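Side-chain contacts in endo-N-acetyl-beta-D-glucosaminidase (Hypocrea jecorina, PDB 4AC1), which hydrolyses the N,N'-diacetylchitobiose core of N-linked glycans and is responsible for deglycosylating the cellulases of this fungus: residues Ser196-Ser201 / Gly228-Ser233; Gly247-Val252 / Val277-Gly282. All blocks are in the same frame, centred on the assembly; numbering follows the deposited sequence.

Helix 232-246 is what the two contacts share: contact 1 meets the chain just as it enters this helix, and contact 2 begins where the chain leaves it for strand 251-255. Contact 1 is partly buried and joins two connections between strands and helices, with a methyl resting on a peptide group among hydrogen-bonded turns. Contact 2 is buried and wholly aliphatic across its segments, setting helix 270-279 against the strand, although a glycan lies at the outer side of that helix. Their centres are about 15 Å apart, yet they touch directly, T232 O lying 3.5 Å from I278 CD1. Neither has a hydrogen bond across its two segments.

Contact 1: residues Ser196-Ser201 / Gly228-Ser233; sequences SMADTS and GWIPTS
A198 and I230 mark the closest approach of the two backbones, their CA atoms 6.9 Å apart. I230 bridges that gap with its longer branch. Its CG1 stands between the backbone N and the carbonyl carbon (chi1 67°), and the extended second torsion carries CD1 onto the flat face of the peptide joining M197 to A198. The methyl sits almost straight above M197 C, with 3.5 Å between I230 CD1 and that carbon, and it also meets the side chain at M197 CB, 3.9 Å from I230 CD1. Beyond CB the methionine bends away from I230, and its side chain packs on F190, A218 and L242. A198 adds a looser touch, its CB lying 4.4 Å from I230 CG2.

The fold is the (beta/alpha)8 barrel of family 18 glycosidases, and the contact links two successive connections from strand to helix: one follows strand 185-189, the other the neighbouring parallel strand 216-221. The peptide under the methyl is held at both polar ends. A198 N donates to S196 OG at 3.0 Å with an N-H...O angle of 162°, forming an ST turn, while M197 O is hydrogen-bonded to T238 OG1 of helix 232-246. A little further on, D199 caps the start of helix 201-208: its OD1 takes the backbone hydrogen of S201 N at 3.0 Å, from above the carboxylate plane. On the other segment P231 occupies the N-cap position of helix 232-246, directly after the isoleucine that makes the contact.

Contact 2: residues Gly247-Val252 / Val277-Gly282; sequences GQIGGV and VILRPG. Unlike the reference sequence in segment 277-282: V277 (reference Glu). With NAG (2-acetamido-2-deoxy-beta-D-glucopyranose), chain B.
L279 meets V252 and I249 through torsions that converge on a single methyl: L279 CG lies beside its own backbone N (chi1 -70°), CD1 prolongs the chain (chi2 175°), and CD2 branches off into the contact. V252 keeps CG1 anti to its backbone N (chi1 171°), which leaves CG2 as the branch facing the leucine. L279 CD2 is 4.0 Å from V252 CG2, the two side chains crossing at a slant. The far end of the isoleucine reaches the same methyl, with I249 CD1 4.2 Å from L279 CD2.

These aliphatic touches fasten the C-terminal end of helix 270-279 to the start of strand 251-255, where V252 lies, and to the loop before it, where I249 lies. This is the last strand of the (beta/alpha)8 barrel, and it closes the barrel: G251 is bonded through its backbone to A218 on one neighbouring strand, and V252 to R4 and I6 on the first. Toward the outer helices V252 also packs on W271, V275 and I239. Where the helix ends, R280 turns to the N-terminus, its NH2 forming a salt bridge with D1 OD2 and a hydrogen bond with P3 O.

Along another side of the helix lies the attached N-acetylglucosamine, whose neighbours include the glycosylated N236. Its acetamido methyl C8 is 3.5 Å from CG1 of V277, which is glutamate in the reference sequence, and 4.0 Å from I278 CG1.

Contact 1: residues Ser196-Ser201 / Gly228-Ser233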
# COMPACT_ATOMS: atom_id res chain seq x y z
N SER A 196 4.62 -11.07 12.13
CA SER A 196 5.37 -10.23 13.06
C SER A 196 6.75 -9.90 12.54
O SER A 196 7.46 -10.78 12.04
CB SER A 196 5.48 -10.90 14.42
OG SER A 196 6.29 -10.12 15.28
N MET A 197 7.12 -8.63 12.67
CA MET A 197 8.49 -8.19 12.40
C MET A 197 9.36 -8.14 13.67
O MET A 197 10.44 -7.56 13.64
CB MET A 197 8.50 -6.83 11.67
CG MET A 197 8.09 -6.91 10.20
SD MET A 197 9.18 -7.93 9.18
CE MET A 197 10.65 -6.91 9.14
N ALA A 198 8.90 -8.76 14.76
CA ALA A 198 9.69 -8.79 16.01
C ALA A 198 10.90 -9.73 15.93
O ALA A 198 11.83 -9.61 16.73
CB ALA A 198 8.81 -9.14 17.22
N ASP A 199 10.88 -10.68 14.99
CA ASP A 199 12.07 -11.44 14.60
C ASP A 199 12.00 -11.74 13.11
O ASP A 199 11.01 -11.40 12.44
CB ASP A 199 12.27 -12.71 15.45
CG ASP A 199 11.13 -13.72 15.32
OD1 ASP A 199 10.58 -13.91 14.21
OD2 ASP A 199 10.82 -14.36 16.35
N THR A 200 13.04 -12.36 12.57
CA THR A 200 13.13 -12.60 11.14
C THR A 200 12.32 -13.78 10.62
O THR A 200 12.25 -14.00 9.41
CB THR A 200 14.58 -12.88 10.73
OG1 THR A 200 15.05 -14.03 11.44
CG2 THR A 200 15.47 -11.70 11.03
N SER A 201 11.71 -14.56 11.52
CA SER A 201 11.18 -15.87 11.12
C SER A 201 10.10 -15.79 10.04
O SER A 201 10.15 -16.55 9.05
CB SER A 201 10.72 -16.70 12.32
OG SER A 201 9.65 -16.07 13.00
N GLY A 228 -0.72 -6.15 16.88
CA GLY A 228 0.54 -6.44 16.26
C GLY A 228 1.51 -5.28 16.08
O GLY A 228 2.50 -5.43 15.38
N TRP A 229 1.25 -4.12 16.69
CA TRP A 229 2.25 -3.04 16.71
C TRP A 229 3.49 -3.47 17.48
O TRP A 229 3.39 -4.13 18.51
CB TRP A 229 1.67 -1.76 17.30
CG TRP A 229 2.66 -0.62 17.47
CD1 TRP A 229 2.92 0.39 16.59
CD2 TRP A 229 3.50 -0.38 18.61
NE1 TRP A 229 3.87 1.24 17.10
CE2 TRP A 229 4.23 0.80 18.34
CE3 TRP A 229 3.69 -1.04 19.84
CZ2 TRP A 229 5.16 1.32 19.24
CZ3 TRP A 229 4.61 -0.51 20.74
CH2 TRP A 229 5.33 0.66 20.44
N ILE A 230 4.66 -3.08 16.97
CA ILE A 230 5.92 -3.26 17.71
C ILE A 230 6.72 -1.96 17.69
O ILE A 230 6.59 -1.17 16.74
CB ILE A 230 6.77 -4.43 17.14
CG1 ILE A 230 7.28 -4.12 15.72
CG2 ILE A 230 5.96 -5.75 17.18
CD1 ILE A 230 8.24 -5.15 15.16
N PRO A 231 7.56 -1.74 18.71
CA PRO A 231 8.42 -0.56 18.72
C PRO A 231 9.35 -0.54 17.51
O PRO A 231 9.77 -1.60 17.03
CB PRO A 231 9.25 -0.74 20.01
CG PRO A 231 8.53 -1.72 20.83
CD PRO A 231 7.75 -2.58 19.91
N THR A 232 9.68 0.65 17.03
CA THR A 232 10.63 0.79 15.92
C THR A 232 12.00 0.19 16.22
O THR A 232 12.68 -0.28 15.31
CB THR A 232 10.75 2.25 15.41
OG1 THR A 232 11.07 3.12 16.51
CG2 THR A 232 9.44 2.70 14.76
N SER A 233 12.40 0.19 17.50
CA SER A 233 13.65 -0.45 17.90
C SER A 233 13.63 -1.95 17.60
O SER A 233 14.65 -2.52 17.23
CB SER A 233 13.92 -0.20 19.39
OG SER A 233 12.89 -0.77 20.18

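Contact 2: residues Gly247-Val252 / Val277-Gly282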
# COMPACT_ATOMS: atom_id res chain seq x y z
N GLY A 247 20.99 -8.62 1.78
CA GLY A 247 21.60 -7.43 1.20
C GLY A 247 20.64 -6.26 1.06
O GLY A 247 20.91 -5.16 1.54
N GLN A 248 19.52 -6.52 0.38
CA GLN A 248 18.47 -5.52 0.22
C GLN A 248 17.13 -6.17 0.52
O GLN A 248 16.87 -7.28 0.06
CB GLN A 248 18.43 -4.98 -1.22
CG GLN A 248 19.73 -4.34 -1.72
CD GLN A 248 19.59 -3.73 -3.10
OE1 GLN A 248 19.42 -4.44 -4.10
NE2 GLN A 248 19.62 -2.41 -3.17
N ILE A 249 16.30 -5.49 1.31
CA ILE A 249 14.89 -5.88 1.48
C ILE A 249 13.99 -4.94 0.67
O ILE A 249 14.41 -3.86 0.24
CB ILE A 249 14.45 -5.92 2.97
CG1 ILE A 249 14.60 -4.53 3.64
CG2 ILE A 249 15.17 -7.03 3.72
CD1 ILE A 249 13.69 -4.30 4.86
N GLY A 250 12.73 -5.33 0.49
CA GLY A 250 11.81 -4.49 -0.28
C GLY A 250 11.62 -3.13 0.35
O GLY A 250 11.46 -2.14 -0.35
N GLY A 251 11.64 -3.09 1.68
CA GLY A 251 11.52 -1.85 2.43
C GLY A 251 10.48 -1.99 3.51
O GLY A 251 10.23 -3.09 4.00
N VAL A 252 9.90 -0.86 3.90
CA VAL A 252 8.90 -0.79 4.96
C VAL A 252 7.73 0.09 4.51
O VAL A 252 7.94 1.09 3.84
CB VAL A 252 9.51 -0.19 6.28
CG1 VAL A 252 8.43 0.10 7.33
CG2 VAL A 252 10.55 -1.12 6.84
N VAL A 277 16.20 6.36 9.28
CA VAL A 277 17.45 6.01 9.97
C VAL A 277 17.67 4.49 10.00
O VAL A 277 18.81 4.01 9.92
CB VAL A 277 17.56 6.57 11.40
CG1 VAL A 277 18.96 6.33 11.96
CG2 VAL A 277 17.29 8.05 11.44
N ILE A 278 16.59 3.72 10.12
CA ILE A 278 16.69 2.27 10.08
C ILE A 278 17.11 1.75 8.69
O ILE A 278 18.01 0.89 8.58
CB ILE A 278 15.34 1.62 10.50
CG1 ILE A 278 15.06 1.92 11.98
CG2 ILE A 278 15.33 0.12 10.19
CD1 ILE A 278 13.67 1.51 12.45
N LEU A 279 16.48 2.26 7.63
CA LEU A 279 16.66 1.71 6.30
C LEU A 279 17.87 2.26 5.58
O LEU A 279 18.48 1.58 4.75
CB LEU A 279 15.43 2.04 5.46
CG LEU A 279 14.14 1.32 5.84
CD1 LEU A 279 12.99 1.87 4.97
CD2 LEU A 279 14.29 -0.19 5.68
N ARG A 280 18.18 3.52 5.88
CA ARG A 280 19.28 4.23 5.23
C ARG A 280 20.14 4.94 6.28
O ARG A 280 20.20 6.17 6.31
CB ARG A 280 18.73 5.21 4.19
CG ARG A 280 18.07 4.54 2.99
CD ARG A 280 17.55 5.52 1.95
NE ARG A 280 16.71 4.83 0.98
CZ ARG A 280 17.12 4.37 -0.19
NH1 ARG A 280 18.38 4.55 -0.59
NH2 ARG A 280 16.27 3.73 -0.98
N PRO A 281 20.83 4.15 7.13
CA PRO A 281 21.57 4.74 8.26
C PRO A 281 22.79 5.56 7.83
O PRO A 281 23.33 6.30 8.65
CB PRO A 281 21.99 3.52 9.10
CG PRO A 281 21.91 2.35 8.18
CD PRO A 281 20.93 2.68 7.09
N GLY A 282 23.21 5.45 6.57
CA GLY A 282 24.33 6.24 6.06
C GLY A 282 23.95 7.54 5.40
O GLY A 282 24.82 8.27 4.91
C1 NAG B . 19.62 -0.69 14.86
C2 NAG B . 19.98 0.66 15.47
C3 NAG B . 21.48 0.81 15.74
C4 NAG B . 22.12 -0.45 16.32
C5 NAG B . 21.65 -1.72 15.62
C6 NAG B . 22.12 -2.99 16.33
C7 NAG B . 18.47 2.49 14.92
C8 NAG B . 18.10 3.55 13.94
N2 NAG B . 19.52 1.73 14.61
O3 NAG B . 21.70 1.85 16.66
O4 NAG B . 23.52 -0.33 16.22
O5 NAG B . 20.24 -1.75 15.57
O6 NAG B . 21.62 -3.05 17.66
O7 NAG B . 17.82 2.34 15.95